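Local coordinates for putative flagellar hook-associated protein (Vibrio parahaemolyticus, PDB 3PWX) that probably serves as a structural component of the bacterial flagellum, perhaps at the hook-filament junction, as a member of the flagellin family, at residues E19-I23 against N214-D219; Q40-D45 against A193-I197; Y26-I30 against V128-K132; L51-R55 against I183-M187; L78-R82 against I158-I162. All blocks are in the same frame, centred on the assembly; numbering follows the deposited sequence.

Interaction 1 (E19-I23 against N214-D219)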
# COMPACT_ATOMS: atom_id res chain seq x y z
N GLU A 19 17.97 -13.14 4.28
CA GLU A 19 17.68 -11.78 3.83
C GLU A 19 17.64 -11.74 2.30
O GLU A 19 16.79 -11.08 1.71
CB GLU A 19 18.68 -10.77 4.38
CG GLU A 19 18.36 -9.29 4.01
CD GLU A 19 19.38 -8.25 4.55
OE1 GLU A 19 20.24 -8.60 5.44
OE2 GLU A 19 19.32 -7.07 4.09
N ASN A 20 18.54 -12.47 1.66
CA ASN A 20 18.52 -12.62 0.21
C ASN A 20 17.22 -13.26 -0.29
O ASN A 20 16.63 -12.78 -1.24
CB ASN A 20 19.74 -13.41 -0.24
CG ASN A 20 20.28 -12.94 -1.54
OD1 ASN A 20 19.52 -12.65 -2.47
ND2 ASN A 20 21.59 -12.87 -1.64
N SER A 21 16.75 -14.29 0.39
CA SER A 21 15.50 -14.94 0.05
C SER A 21 14.25 -14.05 0.25
O SER A 21 13.28 -14.15 -0.52
CB SER A 21 15.33 -16.23 0.84
OG SER A 21 13.95 -16.54 1.01
N ALA A 22 14.28 -13.18 1.26
CA ALA A 22 13.18 -12.23 1.46
C ALA A 22 13.07 -11.26 0.27
O ALA A 22 12.02 -11.19 -0.39
CB ALA A 22 13.35 -11.48 2.78
N ILE A 23 14.15 -10.55 -0.04
CA ILE A 23 14.24 -9.72 -1.25
C ILE A 23 13.75 -10.42 -2.53
O ILE A 23 12.95 -9.84 -3.34
CB ILE A 23 15.68 -9.22 -1.43
CG1 ILE A 23 16.18 -8.55 -0.12
CG2 ILE A 23 15.81 -8.29 -2.61
CD1 ILE A 23 17.69 -8.06 -0.17
N ASN A 214 20.05 -3.43 -2.78
CA ASN A 214 20.10 -4.22 -1.57
C ASN A 214 20.68 -5.59 -1.79
O ASN A 214 21.55 -6.00 -1.04
CB ASN A 214 18.71 -4.36 -1.01
CG ASN A 214 18.59 -3.73 0.32
OD1 ASN A 214 18.14 -2.58 0.42
ND2 ASN A 214 18.97 -4.45 1.36
N LYS A 215 20.18 -6.29 -2.81
CA LYS A 215 20.72 -7.59 -3.21
C LYS A 215 22.20 -7.54 -3.63
O LYS A 215 22.93 -8.50 -3.45
CB LYS A 215 19.89 -8.21 -4.34
CG LYS A 215 19.80 -9.72 -4.23
CD LYS A 215 19.05 -10.39 -5.38
CE LYS A 215 19.84 -10.35 -6.68
NZ LYS A 215 21.28 -10.73 -6.60
N LEU A 216 22.64 -6.42 -4.19
CA LEU A 216 24.08 -6.26 -4.43
C LEU A 216 24.88 -6.37 -3.16
O LEU A 216 25.79 -7.20 -3.07
CB LEU A 216 24.42 -4.93 -5.08
CG LEU A 216 24.99 -5.09 -6.47
CD1 LEU A 216 25.02 -3.72 -7.15
CD2 LEU A 216 26.36 -5.77 -6.43
N PHE A 217 24.55 -5.50 -2.20
CA PHE A 217 25.35 -5.36 -0.99
C PHE A 217 25.36 -6.71 -0.39
O PHE A 217 26.43 -7.18 -0.06
CB PHE A 217 24.78 -4.34 0.00
CG PHE A 217 24.61 -2.96 -0.59
CD1 PHE A 217 25.71 -2.24 -1.09
CD2 PHE A 217 23.32 -2.39 -0.68
CE1 PHE A 217 25.53 -0.98 -1.67
CE2 PHE A 217 23.15 -1.10 -1.25
CZ PHE A 217 24.26 -0.42 -1.74
N VAL A 218 24.19 -7.35 -0.34
CA VAL A 218 24.07 -8.71 0.19
C VAL A 218 24.93 -9.73 -0.54
O VAL A 218 25.68 -10.42 0.12
CB VAL A 218 22.59 -9.18 0.37
CG1 VAL A 218 22.50 -10.59 0.97
CG2 VAL A 218 21.83 -8.22 1.29
N ASP A 219 24.85 -9.86 -1.86
CA ASP A 219 25.79 -10.74 -2.59
C ASP A 219 27.28 -10.46 -2.33
O ASP A 219 28.05 -11.41 -2.15
CB ASP A 219 25.58 -10.71 -4.10
CG ASP A 219 24.27 -11.30 -4.56
OD1 ASP A 219 23.74 -12.26 -3.96
OD2 ASP A 219 23.75 -10.78 -5.59
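N20 and D219 supply the polar link between segments 19-23 and 214-219, which run antiparallel with local axes 10.2 Å apart at 158°. The amide nitrogen ND2 of N20 donates to OD1 of D219 over 3.2 Å, with an N-H...O angle of 155°; the oxygen lies in the plane of the N20 amide but is itself approached from above the carboxylate plane. The other carboxylate oxygen of D219 is taken by K215 one turn earlier, NZ to OD2 2.7 Å, so lysine and asparagine divide the aspartate between them. To reach it the lysine chain bends at its last two torsions, and its CG lies 3.4 Å from OD1 of N20.

Van der Waals packing fills the middle. CD1 of I23 abuts CB of N214 at 3.9 Å and lies 4.4 Å from CG2 of V218, while N20 lays its amide along the other V218 methyl, ND2 to CG1 3.6 Å. At the outer margin the extended side chain of E19 brings its carboxylate near the N214 amide, OE2 to ND2 3.8 Å, too long for a hydrogen bond. I23 and V218 facing each other between polar neighbours is consistent with antiparallel coiled-coil packing, and a coiled coil is predicted for this part of helix 7-61.

Interaction 2 (Q40-D45 against A193-I197)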
# COMPACT_ATOMS: atom_id res chain seq x y z
N GLN A 40 -5.02 -5.43 -16.34
CA GLN A 40 -6.15 -4.48 -16.21
C GLN A 40 -6.13 -3.34 -17.23
O GLN A 40 -7.19 -2.84 -17.62
CB GLN A 40 -6.13 -3.82 -14.85
CG GLN A 40 -6.51 -4.75 -13.73
CD GLN A 40 -6.14 -4.20 -12.36
OE1 GLN A 40 -5.64 -4.94 -11.51
NE2 GLN A 40 -6.36 -2.90 -12.15
N GLU A 41 -4.94 -2.92 -17.59
CA GLU A 41 -4.71 -1.84 -18.52
C GLU A 41 -5.19 -2.24 -19.89
O GLU A 41 -5.79 -1.42 -20.60
CB GLU A 41 -3.21 -1.56 -18.62
CG GLU A 41 -2.68 -0.30 -17.94
CD GLU A 41 -1.11 -0.29 -17.77
OE1 GLU A 41 -0.50 -1.25 -17.22
OE2 GLU A 41 -0.49 0.72 -18.16
N THR A 42 -4.93 -3.49 -20.29
CA THR A 42 -5.43 -3.98 -21.58
C THR A 42 -6.93 -3.85 -21.60
O THR A 42 -7.49 -3.34 -22.57
CB THR A 42 -5.07 -5.47 -21.76
OG1 THR A 42 -3.65 -5.61 -21.94
CG2 THR A 42 -5.82 -6.11 -22.94
N HIS A 43 -7.61 -4.31 -20.55
CA HIS A 43 -9.09 -4.26 -20.54
C HIS A 43 -9.57 -2.83 -20.51
O HIS A 43 -10.56 -2.50 -21.24
CB HIS A 43 -9.76 -5.10 -19.43
CG HIS A 43 -9.46 -6.56 -19.52
ND1 HIS A 43 -9.96 -7.36 -20.54
CD2 HIS A 43 -8.68 -7.35 -18.75
CE1 HIS A 43 -9.51 -8.59 -20.37
NE2 HIS A 43 -8.74 -8.62 -19.29
N LEU A 44 -8.88 -1.97 -19.76
CA LEU A 44 -9.28 -0.59 -19.76
C LEU A 44 -9.04 0.08 -21.11
O LEU A 44 -9.91 0.79 -21.58
CB LEU A 44 -8.75 0.21 -18.63
CG LEU A 44 -9.29 -0.25 -17.26
CD1 LEU A 44 -8.51 0.47 -16.18
CD2 LEU A 44 -10.82 -0.05 -17.14
N ASP A 45 -7.91 -0.21 -21.75
CA ASP A 45 -7.63 0.29 -23.07
C ASP A 45 -8.78 -0.02 -24.01
O ASP A 45 -9.32 0.87 -24.68
CB ASP A 45 -6.33 -0.27 -23.63
CG ASP A 45 -5.84 0.56 -24.80
OD1 ASP A 45 -5.65 1.79 -24.64
OD2 ASP A 45 -5.68 0.00 -25.91
N ALA A 193 -8.02 6.16 -14.29
CA ALA A 193 -7.60 4.82 -13.83
C ALA A 193 -6.29 4.34 -14.40
O ALA A 193 -5.49 3.77 -13.68
CB ALA A 193 -8.67 3.81 -14.24
N MSE A 194 -6.11 4.52 -15.71
CA MSE A 194 -4.95 4.02 -16.44
C MSE A 194 -3.76 4.89 -16.11
O MSE A 194 -2.62 4.42 -16.06
CB MSE A 194 -5.24 4.04 -17.96
CG MSE A 194 -6.10 2.87 -18.52
SE MSE A 194 -6.63 3.20 -20.41
CE MSE A 194 -5.11 2.25 -21.25
N THR A 195 -4.00 6.19 -15.94
CA THR A 195 -2.96 7.08 -15.43
C THR A 195 -2.59 6.61 -14.02
O THR A 195 -1.41 6.57 -13.66
CB THR A 195 -3.45 8.50 -15.38
OG1 THR A 195 -3.62 8.98 -16.73
CG2 THR A 195 -2.45 9.38 -14.72
N GLU A 196 -3.58 6.21 -13.22
CA GLU A 196 -3.28 5.77 -11.88
C GLU A 196 -2.50 4.47 -11.95
O GLU A 196 -1.52 4.32 -11.28
CB GLU A 196 -4.53 5.66 -11.04
CG GLU A 196 -4.22 5.65 -9.57
CD GLU A 196 -5.35 5.12 -8.69
OE1 GLU A 196 -6.53 5.44 -8.96
OE2 GLU A 196 -5.02 4.42 -7.68
N ILE A 197 -2.88 3.54 -12.80
CA ILE A 197 -2.05 2.36 -12.95
C ILE A 197 -0.61 2.65 -13.39
O ILE A 197 0.34 2.02 -12.89
CB ILE A 197 -2.68 1.38 -13.90
CG1 ILE A 197 -3.73 0.55 -13.19
CG2 ILE A 197 -1.61 0.49 -14.52
CD1 ILE A 197 -4.92 0.14 -14.05
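E41 and M194 mark the closest backbone approach, their CA atoms 6.2 Å apart, where segments 40-45 and 193-197 pass antiparallel with local helix axes 10.3 Å apart at 158°. The contact is made by side-chain packing. M194, a selenomethionine, covers the most surface: the M194 and L44 side chains lie alongside each other, pointing opposite ways, with CG of M194 3.8 Å from CB of L44. The M194 chain then bends at the last torsion (chi3 92°), which turns the methyl onto D45, CE to OD1 3.5 Å. The selenium lies over the backbone between L44 and D45.

I197 works with both of its branches. CG2, anti to the backbone N, meets the carboxylate end of E41, CD to CG2 3.4 Å, as the two side chains run past each other. The other branch ends in CD1, 4.2 Å from CD1 of L44 and close to the side chain of Q40. CD1 of L44 also meets CB of A193 at 3.9 Å; L44 therefore touches A193, M194 and I197. Although E41 lies against a methyl here, its OE1 is hydrogen-bonded to H201, one turn beyond I197 on the facing helix.

The pair joins the middle of helix 7-61 to helix 172-223. M140, in a loop, touches both Q40 and A193, while H43 turns to the loop residues A91 and L99.

Interaction 3 (Y26-I30 against V128-K132)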
# COMPACT_ATOMS: atom_id res chain seq x y z
N TYR A 26 10.04 -10.45 -2.33
CA TYR A 26 9.42 -9.16 -2.65
C TYR A 26 9.51 -8.87 -4.13
O TYR A 26 8.56 -8.39 -4.71
CB TYR A 26 10.05 -8.02 -1.90
CG TYR A 26 9.82 -8.07 -0.41
CD1 TYR A 26 8.53 -8.22 0.11
CD2 TYR A 26 10.87 -7.91 0.48
CE1 TYR A 26 8.31 -8.26 1.55
CE2 TYR A 26 10.65 -7.95 1.89
CZ TYR A 26 9.37 -8.13 2.41
OH TYR A 26 9.17 -8.11 3.77
N GLN A 27 10.63 -9.17 -4.77
CA GLN A 27 10.75 -8.80 -6.16
C GLN A 27 9.87 -9.68 -7.02
O GLN A 27 9.45 -9.27 -8.14
CB GLN A 27 12.19 -8.83 -6.62
CG GLN A 27 13.09 -7.89 -5.88
CD GLN A 27 14.38 -7.68 -6.61
OE1 GLN A 27 15.31 -8.44 -6.43
NE2 GLN A 27 14.45 -6.64 -7.48
N SER A 28 9.57 -10.86 -6.50
CA SER A 28 8.60 -11.73 -7.15
C SER A 28 7.18 -11.24 -6.97
O SER A 28 6.36 -11.45 -7.85
CB SER A 28 8.71 -13.16 -6.66
OG SER A 28 7.61 -13.90 -7.12
N ASN A 29 6.87 -10.59 -5.85
CA ASN A 29 5.55 -10.00 -5.63
C ASN A 29 5.37 -8.83 -6.58
O ASN A 29 4.30 -8.68 -7.19
CB ASN A 29 5.42 -9.51 -4.19
CG ASN A 29 5.25 -10.65 -3.20
OD1 ASN A 29 5.17 -11.83 -3.58
ND2 ASN A 29 5.20 -10.30 -1.90
N ILE A 30 6.42 -8.03 -6.71
CA ILE A 30 6.39 -6.87 -7.58
C ILE A 30 6.28 -7.22 -9.12
O ILE A 30 5.42 -6.66 -9.83
CB ILE A 30 7.62 -6.04 -7.34
CG1 ILE A 30 7.69 -5.64 -5.85
CG2 ILE A 30 7.69 -4.85 -8.28
CD1 ILE A 30 8.84 -4.67 -5.58
N VAL A 128 -1.03 -5.88 -2.12
CA VAL A 128 0.12 -6.75 -2.23
C VAL A 128 1.28 -6.09 -1.50
O VAL A 128 1.55 -4.85 -1.67
CB VAL A 128 0.45 -6.93 -3.75
CG1 VAL A 128 1.92 -7.24 -4.02
CG2 VAL A 128 -0.42 -8.02 -4.28
N THR A 129 1.98 -6.91 -0.73
CA THR A 129 3.18 -6.50 0.04
C THR A 129 4.39 -6.49 -0.88
O THR A 129 4.68 -7.50 -1.53
CB THR A 129 3.43 -7.44 1.18
OG1 THR A 129 2.33 -7.31 2.07
CG2 THR A 129 4.72 -7.08 1.95
N VAL A 130 5.11 -5.38 -0.92
CA VAL A 130 6.09 -5.25 -1.93
C VAL A 130 7.46 -4.90 -1.34
O VAL A 130 8.43 -4.78 -2.09
CB VAL A 130 5.64 -4.21 -3.02
CG1 VAL A 130 4.31 -4.65 -3.69
CG2 VAL A 130 5.52 -2.79 -2.46
N ALA A 131 7.51 -4.66 -0.01
CA ALA A 131 8.73 -4.55 0.77
C ALA A 131 8.29 -4.58 2.23
O ALA A 131 7.10 -4.35 2.50
CB ALA A 131 9.54 -3.27 0.49
N LYS A 132 9.22 -4.84 3.15
CA LYS A 132 8.88 -4.97 4.54
C LYS A 132 8.00 -3.83 4.98
O LYS A 132 8.44 -2.69 4.98
CB LYS A 132 10.14 -5.00 5.40
CG LYS A 132 9.85 -5.45 6.87
CD LYS A 132 8.95 -6.73 6.90
CE LYS A 132 9.08 -7.56 8.22
NZ LYS A 132 7.83 -7.38 9.05
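Y26 lies with one ring face against the backbone of A131, where a strand of the antiparallel beta hairpin formed by 127-131 and 134-137 packs across helix 7-61. The local axes of helix segment 26-30 and strand segment 128-131 come within 7.2 Å. CA of A131 stands 3.6 Å from the ring centroid and only 7° off the normal, a CH-pi contact over the centre of the face. The ring reaches this place with CG anti to the carbonyl carbon. Its hydroxyl reaches K132, OH lying 3.2 Å from CA and close to CD, and CE1 meets CG2 of T129. The imidazole of H211, on helix 172-223, also meets the Y26 ring, with the two planes nearly parallel.

V130 buries the next largest area. Its CB meets CG1 of I30 at 3.8 Å, the I30 side chain running across that of V130, and its carbonyl oxygen lies 3.5 Å from CD1 of I30. That same oxygen accepts a hydrogen bond from NE2 of H211, so helix 172-223 supplies a partner for the carbonyl oxygen of the buried V130. A131 and K132 also pack on N203 and R200 of the second subunit, which brings the hairpin to the dimer interface.

N29 gives the direct polar bond: its ND2 donates to the backbone oxygen of T129 over 2.9 Å, with an N-H...O angle of 155° and the donor tilted 19° from the carbonyl plane.

Interaction 4 (L51-R55 against I183-M187)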
# COMPACT_ATOMS: atom_id res chain seq x y z
N LEU A 51 -15.45 3.19 -25.99
CA LEU A 51 -16.19 4.40 -25.63
C LEU A 51 -16.10 5.43 -26.76
O LEU A 51 -17.04 6.17 -27.04
CB LEU A 51 -15.71 5.00 -24.33
CG LEU A 51 -16.21 4.21 -23.14
CD1 LEU A 51 -15.41 4.68 -21.85
CD2 LEU A 51 -17.70 4.36 -22.96
N LYS A 52 -14.93 5.44 -27.40
CA LYS A 52 -14.60 6.27 -28.53
C LYS A 52 -15.54 5.97 -29.74
O LYS A 52 -16.22 6.86 -30.24
CB LYS A 52 -13.12 6.00 -28.83
CG LYS A 52 -12.48 6.81 -29.83
CD LYS A 52 -12.46 8.26 -29.46
CE LYS A 52 -12.61 9.14 -30.72
NZ LYS A 52 -11.98 8.57 -31.97
N SER A 53 -15.62 4.71 -30.17
CA SER A 53 -16.50 4.35 -31.26
C SER A 53 -17.96 4.64 -30.95
O SER A 53 -18.72 5.09 -31.81
CB SER A 53 -16.34 2.88 -31.64
OG SER A 53 -14.97 2.54 -31.63
N MSE A 54 -18.36 4.40 -29.70
CA MSE A 54 -19.72 4.67 -29.35
C MSE A 54 -19.94 6.19 -29.48
O MSE A 54 -20.93 6.61 -30.03
CB MSE A 54 -19.98 4.14 -27.98
CG MSE A 54 -21.28 4.46 -27.35
SE MSE A 54 -21.32 3.44 -25.64
CE MSE A 54 -21.31 1.65 -26.41
N ARG A 55 -18.99 7.00 -29.04
CA ARG A 55 -19.19 8.44 -29.14
C ARG A 55 -19.27 8.97 -30.62
O ARG A 55 -20.01 9.90 -30.91
CB ARG A 55 -18.12 9.13 -28.39
CG ARG A 55 -18.44 10.49 -27.93
CD ARG A 55 -17.10 11.05 -27.57
NE ARG A 55 -17.11 12.38 -26.99
CZ ARG A 55 -16.60 13.48 -27.57
NH1 ARG A 55 -16.04 13.42 -28.79
NH2 ARG A 55 -16.64 14.63 -26.89
N ILE A 183 -20.74 9.49 -21.78
CA ILE A 183 -19.53 8.97 -22.41
C ILE A 183 -18.31 9.78 -22.03
O ILE A 183 -17.36 9.21 -21.52
CB ILE A 183 -19.61 8.88 -23.94
CG1 ILE A 183 -20.72 7.90 -24.34
CG2 ILE A 183 -18.23 8.44 -24.46
CD1 ILE A 183 -21.08 7.86 -25.81
N ASP A 184 -18.33 11.11 -22.23
CA ASP A 184 -17.19 11.94 -21.74
C ASP A 184 -16.79 11.67 -20.30
O ASP A 184 -15.60 11.61 -20.01
CB ASP A 184 -17.39 13.45 -21.98
CG ASP A 184 -17.45 13.77 -23.44
OD1 ASP A 184 -17.12 12.87 -24.25
OD2 ASP A 184 -17.84 14.91 -23.80
N ASP A 185 -17.77 11.47 -19.40
CA ASP A 185 -17.44 11.27 -17.97
C ASP A 185 -16.80 9.91 -17.72
O ASP A 185 -15.78 9.79 -16.99
CB ASP A 185 -18.68 11.40 -17.08
CG ASP A 185 -19.20 12.81 -17.05
OD1 ASP A 185 -18.38 13.73 -17.35
OD2 ASP A 185 -20.41 13.00 -16.73
N THR A 186 -17.36 8.89 -18.36
CA THR A 186 -16.80 7.58 -18.17
C THR A 186 -15.38 7.57 -18.73
O THR A 186 -14.43 7.10 -18.08
CB THR A 186 -17.73 6.47 -18.72
OG1 THR A 186 -18.99 6.64 -18.10
CG2 THR A 186 -17.25 5.09 -18.32
N MSE A 187 -15.21 8.18 -19.87
CA MSE A 187 -13.90 8.22 -20.48
C MSE A 187 -12.86 8.86 -19.57
O MSE A 187 -11.76 8.31 -19.39
CB MSE A 187 -13.97 8.94 -21.83
CG MSE A 187 -12.61 9.07 -22.47
SE MSE A 187 -12.02 7.41 -23.32
CE MSE A 187 -13.15 7.64 -24.99
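I183 and L51 form the tight side of this contact between segments 51-55 and 183-187, nearly antiparallel, with local helix axes 10.3 Å apart at 166°. The two branches of I183 are divided between partners: CG2 faces the backbone oxygen of L51 at 3.6 Å, and CD1 packs against CG of the selenomethionine M54 at 3.7 Å. CB and CG of R55 close over the same isoleucine. On the L51 side, CD1 meets CG2 of T186, one side chain lying across the other. The selenomethionine M187 curls through two bends, at its second and third torsions, so that CE comes to 3.7 Å from CB of L51.

The more exposed margin is ionic. R55 is extended from CG to NE and meets D184 at its guanidinium edge, the guanidinium and carboxylate planes 38° apart. NE donates to the syn lone pair of D184 OD1 over 2.8 Å, in a bent bond with the oxygen somewhat out of the guanidinium plane; NH2 adds two weak bonds, to OD2 at 3.3 Å and to OD1. K52 lies farther out, touching M187 CE through its CB alone among its side-chain atoms.

Behind the packed side lie two further helices: 71-89, whose I85 touches L51 and whose L78 and Y81 touch M54, and 154-166, whose I158 meets M54 while V154 reaches I183 and T186.

Interaction 5 (L78-R82 against I158-I162)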
# COMPACT_ATOMS: atom_id res chain seq x y z
N LEU A 78 -23.90 0.31 -31.85
CA LEU A 78 -23.96 0.78 -30.46
C LEU A 78 -24.07 -0.39 -29.51
O LEU A 78 -23.23 -0.50 -28.59
CB LEU A 78 -25.08 1.76 -30.18
CG LEU A 78 -24.88 3.20 -30.67
CD1 LEU A 78 -26.20 3.95 -30.52
CD2 LEU A 78 -23.69 3.96 -29.99
N LYS A 79 -25.03 -1.26 -29.76
CA LYS A 79 -25.16 -2.47 -28.97
C LYS A 79 -23.89 -3.31 -28.94
O LYS A 79 -23.65 -3.95 -27.95
CB LYS A 79 -26.35 -3.32 -29.41
CG LYS A 79 -27.73 -2.84 -28.92
CD LYS A 79 -28.84 -3.70 -29.57
CE LYS A 79 -30.25 -3.17 -29.29
NZ LYS A 79 -31.35 -3.93 -30.03
N SER A 80 -23.08 -3.30 -29.99
CA SER A 80 -21.80 -4.02 -30.01
C SER A 80 -20.78 -3.53 -29.04
O SER A 80 -20.20 -4.34 -28.32
CB SER A 80 -21.12 -3.96 -31.36
OG SER A 80 -21.18 -5.24 -31.89
N TYR A 81 -20.56 -2.21 -29.06
CA TYR A 81 -19.61 -1.55 -28.17
C TYR A 81 -20.12 -1.58 -26.72
O TYR A 81 -19.35 -1.79 -25.79
CB TYR A 81 -19.28 -0.13 -28.67
CG TYR A 81 -18.61 -0.15 -30.05
CD1 TYR A 81 -17.37 -0.77 -30.21
CD2 TYR A 81 -19.22 0.39 -31.18
CE1 TYR A 81 -16.72 -0.82 -31.43
CE2 TYR A 81 -18.57 0.33 -32.45
CZ TYR A 81 -17.30 -0.28 -32.53
OH TYR A 81 -16.58 -0.40 -33.67
N ARG A 82 -21.43 -1.45 -26.56
CA ARG A 82 -22.08 -1.66 -25.31
C ARG A 82 -21.75 -3.04 -24.73
O ARG A 82 -21.32 -3.12 -23.57
CB ARG A 82 -23.58 -1.46 -25.41
CG ARG A 82 -24.31 -1.60 -24.08
CD ARG A 82 -25.79 -1.88 -24.32
NE ARG A 82 -25.97 -3.25 -24.83
CZ ARG A 82 -27.13 -3.74 -25.27
NH1 ARG A 82 -27.20 -4.98 -25.75
NH2 ARG A 82 -28.21 -2.97 -25.29
N ILE A 158 -26.80 4.65 -22.67
CA ILE A 158 -26.67 4.32 -24.08
C ILE A 158 -27.98 3.63 -24.53
O ILE A 158 -28.41 3.82 -25.69
CB ILE A 158 -25.36 3.50 -24.43
CG1 ILE A 158 -25.08 3.52 -25.94
CG2 ILE A 158 -25.51 2.05 -24.04
CD1 ILE A 158 -25.12 4.97 -26.70
N ASP A 159 -28.60 2.88 -23.60
CA ASP A 159 -29.89 2.20 -23.88
C ASP A 159 -31.05 3.19 -24.00
O ASP A 159 -31.90 3.02 -24.86
CB ASP A 159 -30.20 1.06 -22.86
CG ASP A 159 -29.55 -0.28 -23.26
OD1 ASP A 159 -28.97 -0.38 -24.38
OD2 ASP A 159 -29.61 -1.25 -22.49
N ALA A 160 -31.06 4.21 -23.14
CA ALA A 160 -32.00 5.34 -23.32
C ALA A 160 -31.83 6.07 -24.71
O ALA A 160 -32.79 6.61 -25.28
CB ALA A 160 -31.88 6.33 -22.17
N LEU A 161 -30.61 6.08 -25.21
CA LEU A 161 -30.35 6.69 -26.48
C LEU A 161 -30.86 5.78 -27.60
O LEU A 161 -31.51 6.24 -28.50
CB LEU A 161 -28.88 7.09 -26.66
CG LEU A 161 -28.72 7.68 -28.08
CD1 LEU A 161 -29.30 9.10 -28.15
CD2 LEU A 161 -27.33 7.64 -28.60
N ILE A 162 -30.57 4.48 -27.52
CA ILE A 162 -31.08 3.46 -28.45
C ILE A 162 -32.61 3.48 -28.59
O ILE A 162 -33.15 3.31 -29.67
CB ILE A 162 -30.58 2.05 -28.01
CG1 ILE A 162 -29.06 1.94 -28.23
CG2 ILE A 162 -31.39 0.95 -28.73
CD1 ILE A 162 -28.40 0.70 -27.71
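R82 and D159 form a salt bridge across segments 78-82 and 158-162, which run nearly antiparallel at 167° with local helix axes 10.9 Å apart. NH2 of R82 donates to OD1 of D159 over 2.8 Å, with an N-H...O angle of 152°. The oxygen lies in the guanidinium plane and accepts on its syn lone pair, yet the carboxylate itself is turned 84° to that plane, so one oxygen takes the bond while OD2 stands 3.6 Å from NH2. OD2 has its own partner, the amine of K112, in a second salt bridge. NE and NH1 of R82 are hydrogen-bonded to residues flanking the segments. A bend at chi3 in R82 swings the guanidinium back along its own helix, where CG of K79 lies over one face, toward its rim.

The apolar part lies alongside. CG2 of I158 packs against the arginine chain at CG, 3.8 Å away, while its CD1 meets CD2 of L78 at 3.7 Å. CD1 of L78 reaches CG1 of I162, and CD1 of I162 in turn abuts CG of K79.

With R82 and K112 both drawn to D159, the carboxylate would balance two close positive charges, which probably stabilises its ionised form beside the apolar packing.

Interactions 1, 2 and 4 follow one another along the same antiparallel pair, helices 7-61 and 172-223, like rungs. The centres of interaction 1 and interaction 2 are 32 Å apart. Those of interaction 2 and interaction 4 are 15 Å apart. They nest along the chain, with 4 inside 2 and 2 inside 1. Interaction 5, nested within interaction 4, joins the intervening helices 71-89 and 154-166; their centres are 11 Å apart, and the two contacts touch through S53 and Y81, making a four-helix region at this end. Interaction 3, nested inside 1 and alternating with 2, 4 and 5, lays the hairpin on helix 7-61. The result is an elongated rod, thickened at one end.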